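Side-chain contacts in cortical-lytic enzyme (Bacillus cereus, PDB 4S3J), which hydrolyses partially degraded spore-cortex peptidoglycan during germination as an N-acetylglucosaminidase of glycosyl hydrolase family 18, recognising muramic acid delta-lactam: residues N231-L234 with R235-I239; S221-P224 with E225-E228. All blocks are in the same frame, centred on the assembly; numbering follows the deposited sequence.

Contact 1: residues N231-L234 with R235-I239; sequences NRFL and RNVKI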
loop_
_atom_site.group_PDB
_atom_site.type_symbol
_atom_site.label_atom_id
_atom_site.label_comp_id
_atom_site.label_asym_id
_atom_site.label_seq_id
_atom_site.Cartn_x
_atom_site.Cartn_y
_atom_site.Cartn_z
ATOM N N ASN A 231 19.926 -9.115 -14.293
ATOM C CA ASN A 231 19.657 -10.496 -13.877
ATOM C C ASN A 231 20.901 -11.161 -13.303
ATOM O O ASN A 231 20.843 -11.786 -12.248
ATOM C CB ASN A 231 19.110 -11.340 -15.036
ATOM C CG ASN A 231 17.774 -10.861 -15.529
ATOM O OD1 ASN A 231 17.025 -10.214 -14.793
ATOM N ND2 ASN A 231 17.449 -11.186 -16.780
ATOM N N ARG A 232 22.044 -11.004 -13.975
ATOM C CA ARG A 232 23.288 -11.598 -13.481
ATOM C C ARG A 232 23.713 -10.994 -12.158
ATOM O O ARG A 232 24.196 -11.701 -11.280
ATOM C CB ARG A 232 24.434 -11.437 -14.483
ATOM C CG ARG A 232 24.299 -12.197 -15.772
ATOM C CD ARG A 232 25.653 -12.285 -16.449
ATOM N NE ARG A 232 26.155 -10.959 -16.814
ATOM C CZ ARG A 232 25.889 -10.343 -17.962
ATOM N NH1 ARG A 232 25.132 -10.939 -18.878
ATOM N NH2 ARG A 232 26.387 -9.133 -18.202
ATOM N N PHE A 233 23.565 -9.678 -12.013
ATOM C CA PHE A 233 23.871 -9.052 -10.740
ATOM C C PHE A 233 23.010 -9.652 -9.626
ATOM O O PHE A 233 23.515 -9.976 -8.554
ATOM C CB PHE A 233 23.661 -7.533 -10.820
ATOM C CG PHE A 233 23.711 -6.845 -9.489
ATOM C CD1 PHE A 233 24.896 -6.758 -8.782
ATOM C CD2 PHE A 233 22.569 -6.261 -8.951
ATOM C CE1 PHE A 233 24.948 -6.115 -7.560
ATOM C CE2 PHE A 233 22.619 -5.610 -7.728
ATOM C CZ PHE A 233 23.807 -5.539 -7.035
ATOM N N LEU A 234 21.715 -9.806 -9.875
ATOM C CA LEU A 234 20.836 -10.344 -8.847
ATOM C C LEU A 234 21.239 -11.776 -8.500
ATOM O O LEU A 234 21.259 -12.129 -7.316
ATOM C CB LEU A 234 19.378 -10.272 -9.293
ATOM C CG LEU A 234 18.808 -8.846 -9.393
ATOM C CD1 LEU A 234 17.462 -8.931 -10.066
ATOM C CD2 LEU A 234 18.698 -8.159 -8.025
ATOM N N ARG A 235 21.639 -12.575 -9.497
ATOM C CA ARG A 235 22.110 -13.916 -9.196
ATOM C C ARG A 235 23.372 -13.843 -8.353
ATOM O O ARG A 235 23.532 -14.605 -7.413
ATOM C CB ARG A 235 22.389 -14.741 -10.467
ATOM C CG ARG A 235 21.198 -14.908 -11.392
ATOM C CD ARG A 235 21.492 -15.768 -12.623
ATOM N NE ARG A 235 20.335 -15.756 -13.518
ATOM C CZ ARG A 235 20.274 -15.128 -14.690
ATOM N NH1 ARG A 235 21.329 -14.475 -15.173
ATOM N NH2 ARG A 235 19.150 -15.167 -15.398
ATOM N N ASN A 236 24.274 -12.915 -8.679
ATOM C CA ASN A 236 25.521 -12.809 -7.925
ATOM C C ASN A 236 25.278 -12.447 -6.463
ATOM O O ASN A 236 25.926 -12.986 -5.572
ATOM C CB ASN A 236 26.449 -11.775 -8.553
ATOM C CG ASN A 236 27.041 -12.239 -9.880
ATOM O OD1 ASN A 236 27.029 -13.431 -10.208
ATOM N ND2 ASN A 236 27.549 -11.287 -10.658
ATOM N N VAL A 237 24.347 -11.529 -6.212
ATOM C CA VAL A 237 24.012 -11.172 -4.837
ATOM C C VAL A 237 23.352 -12.348 -4.118
ATOM O O VAL A 237 23.726 -12.674 -2.993
ATOM C CB VAL A 237 23.063 -9.949 -4.771
ATOM C CG1 VAL A 237 22.653 -9.676 -3.328
ATOM C CG2 VAL A 237 23.737 -8.714 -5.374
ATOM N N LYS A 238 22.370 -12.963 -4.772
ATOM C CA LYS A 238 21.618 -14.076 -4.177
ATOM C C LYS A 238 22.563 -15.186 -3.735
ATOM O O LYS A 238 22.436 -15.727 -2.631
ATOM C CB LYS A 238 20.595 -14.626 -5.171
ATOM C CG LYS A 238 19.776 -15.789 -4.618
ATOM C CD LYS A 238 18.963 -15.382 -3.431
ATOM C CE LYS A 238 18.127 -16.534 -2.942
ATOM N NZ LYS A 238 17.584 -16.216 -1.606
ATOM N N ILE A 239 23.525 -15.514 -4.582
ATOM C CA ILE A 239 24.421 -16.606 -4.244
ATOM C C ILE A 239 25.278 -16.254 -3.032
ATOM O O ILE A 239 25.564 -17.124 -2.227
ATOM C CB ILE A 239 25.326 -16.974 -5.442
ATOM C CG1 ILE A 239 24.489 -17.589 -6.568
ATOM C CG2 ILE A 239 26.435 -17.935 -5.021
ATOM C CD1 ILE A 239 25.201 -17.613 -7.923
#

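Contact 2: residues S221-P224 with E225-E228; sequences SVAP and EDRE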
loop_
_atom_site.group_PDB
_atom_site.type_symbol
_atom_site.label_atom_id
_atom_site.label_comp_id
_atom_site.label_asym_id
_atom_site.label_seq_id
_atom_site.Cartn_x
_atom_site.Cartn_y
_atom_site.Cartn_z
ATOM N N SER A 221 14.735 3.073 -14.355
ATOM C CA SER A 221 15.351 3.714 -15.522
ATOM C C SER A 221 16.653 3.032 -15.892
ATOM O O SER A 221 17.634 3.687 -16.265
ATOM C CB SER A 221 15.601 5.203 -15.272
ATOM O OG SER A 221 14.394 5.874 -15.001
ATOM N N VAL A 222 16.662 1.714 -15.757
ATOM C CA VAL A 222 17.794 0.908 -16.190
ATOM C C VAL A 222 17.748 0.780 -17.712
ATOM O O VAL A 222 16.693 0.546 -18.283
ATOM C CB VAL A 222 17.758 -0.472 -15.515
ATOM C CG1 VAL A 222 18.867 -1.396 -16.019
ATOM C CG2 VAL A 222 17.818 -0.319 -14.002
ATOM N N ALA A 223 18.894 0.938 -18.372
ATOM C CA ALA A 223 18.956 0.789 -19.824
ATOM C C ALA A 223 18.485 -0.606 -20.275
ATOM O O ALA A 223 18.812 -1.598 -19.638
ATOM C CB ALA A 223 20.370 1.033 -20.309
ATOM N N PRO A 224 17.743 -0.688 -21.393
ATOM C CA PRO A 224 17.312 -1.999 -21.906
ATOM C C PRO A 224 18.473 -2.960 -22.167
ATOM O O PRO A 224 18.322 -4.177 -22.042
ATOM C CB PRO A 224 16.620 -1.661 -23.228
ATOM C CG PRO A 224 16.375 -0.228 -23.217
ATOM C CD PRO A 224 17.292 0.422 -22.245
ATOM N N GLU A 225 19.629 -2.412 -22.539
ATOM C CA GLU A 225 20.785 -3.244 -22.849
ATOM C C GLU A 225 21.352 -3.921 -21.599
ATOM O O GLU A 225 22.177 -4.814 -21.696
ATOM C CB GLU A 225 21.869 -2.397 -23.527
ATOM C CG GLU A 225 21.483 -1.859 -24.910
ATOM C CD GLU A 225 20.698 -0.549 -24.881
ATOM O OE1 GLU A 225 20.484 0.039 -23.799
ATOM O OE2 GLU A 225 20.285 -0.110 -25.970
ATOM N N ASP A 226 20.913 -3.476 -20.426
ATOM C CA ASP A 226 21.385 -4.018 -19.156
ATOM C C ASP A 226 20.410 -5.015 -18.524
ATOM O O ASP A 226 20.597 -5.403 -17.372
ATOM C CB ASP A 226 21.650 -2.872 -18.174
ATOM C CG ASP A 226 22.922 -2.111 -18.504
ATOM O OD1 ASP A 226 23.813 -2.719 -19.136
ATOM O OD2 ASP A 226 23.020 -0.917 -18.121
ATOM N N ARG A 227 19.383 -5.422 -19.265
ATOM C CA ARG A 227 18.397 -6.385 -18.743
ATOM C C ARG A 227 19.085 -7.630 -18.181
ATOM O O ARG A 227 18.927 -7.972 -17.004
ATOM C CB ARG A 227 17.398 -6.786 -19.839
ATOM C CG ARG A 227 16.334 -7.782 -19.387
ATOM C CD ARG A 227 15.376 -8.152 -20.525
ATOM N NE ARG A 227 16.108 -8.670 -21.671
ATOM C CZ ARG A 227 16.567 -9.910 -21.769
ATOM N NH1 ARG A 227 16.375 -10.774 -20.783
ATOM N NH2 ARG A 227 17.246 -10.274 -22.852
ATOM N N GLU A 228 19.880 -8.297 -19.010
ATOM C CA GLU A 228 20.510 -9.533 -18.566
ATOM C C GLU A 228 21.637 -9.276 -17.558
ATOM O O GLU A 228 21.848 -10.101 -16.667
ATOM C CB GLU A 228 21.024 -10.332 -19.765
ATOM C CG GLU A 228 21.709 -11.628 -19.381
ATOM C CD GLU A 228 20.837 -12.542 -18.525
ATOM O OE1 GLU A 228 19.588 -12.529 -18.672
ATOM O OE2 GLU A 228 21.421 -13.265 -17.688
HETATM O O HOH W 1 21.478 1.013 -16.931
#

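Contact 1: residues N231-L234 with R235-I239
In helix 227-240 of the TIM barrel, which follows strand 214-218 and leads to strand 246-251, Phe233 and Val237 meet one turn apart on the inward side. The methyl CG2 of Val237 sits over one face of the Phe233 ring, 3.8 Å from its centroid and 24° off the normal, a CH-pi contact displaced toward the rim. The closest ring atoms mark the offset: CE1 and CZ of Phe233 are each 3.6 Å from Val237 CG2. With CG of Phe233 anti to the backbone N (chi1 169°), the ring also meets Phe217 edge-to-face, while Ile200 of helix 193-210 touches both side chains.

Arg235 differs. Its chain, extended from CG to NE, runs back along the helix, with CG 3.3 Å from Asn231 O, and the guanidinium lies with CG of Arg232 at its edge, in plane, 3.8 Å from NH1. That NH1 forms a salt bridge with Glu228. Beneath the apolar pair, Val237 N bonds to Phe233 O at 2.9 Å; beneath Arg235, its own N bonds to Asn231 O at 3.0 Å. The chemistry thus divides: apolar contact toward the barrel, charge pairing along the more exposed flank.

Contact 2: residues S221-P224 with E225-E228
Val222 and Asp226 form the close-packed inner part of the turn that carries the chain from strand 214-218 into helix 227-240. The methyl CG1 of Val222 is 3.8 Å from CB of Asp226, and the two side chains cross at about a right angle. The same CB also lies 3.4 Å from the carbonyl oxygen of Ala223, which accepts the backbone N-H of Asp226 at 2.9 Å from N to O. This i to i+3 bond is fairly straight at hydrogen (156°), yet the donor stands 53° out of the carbonyl plane. Arg227 N to Pro224 O repeats the step at 3.2 Å, again from above the plane, in keeping with the 3-10 geometry of the entry into the helix.

One water completes the inner side. It accepts from Ala223 N at 3.0 Å and donates to Asp226 OD2 at 2.7 Å, tying the loop backbone to the carboxylate. The same OD2 is hydrogen-bonded to Ser187, and OD1 forms a salt bridge with Arg191, so both oxygens of this buried group have partners. Asp226 holds the N-cap position but makes no capping bond; its carboxylate turns instead to helix 183-191, which carries Ser187 and Arg191.

The outer side is looser. Exposed Glu225 bends at chi2 (85°) and lies alongside Pro224, bringing OE1 to 3.6 Å from Pro224 CD. Ala223 CB is equally close to that oxygen, but these are van der Waals contacts of a carboxylate with carbon atoms. Arg227 sends its NH1 to a salt bridge with Asp268. Of the side chains that meet in the turn, Asp226 ties loop to helix through its carboxylate, which the arginine and the two hydrogen-bond donors at OD2 would be expected to stabilise as an anion.

How the contacts relate
Both contacts lie on one connection of the family 18 TIM barrel, their centres about 15 Å apart. Contact 2 comes first along the chain, leading from strand 214-218 into helix 227-240; contact 1 occupies later turns of that helix, before strand 246-251. A salt bridge joins them: Glu228 OE2 of contact 2 is 2.8 Å from Arg235 NH1 of contact 1. Asn231 of contact 1 and Arg227 of contact 2 also share Asp268 as a polar partner. From the side chain of Glu220, the likely proton donor, that of Val222 is about 6 Å away and that of Leu234 about 12 Å. The series runs from the loop at the catalytic end back along the barrel wall.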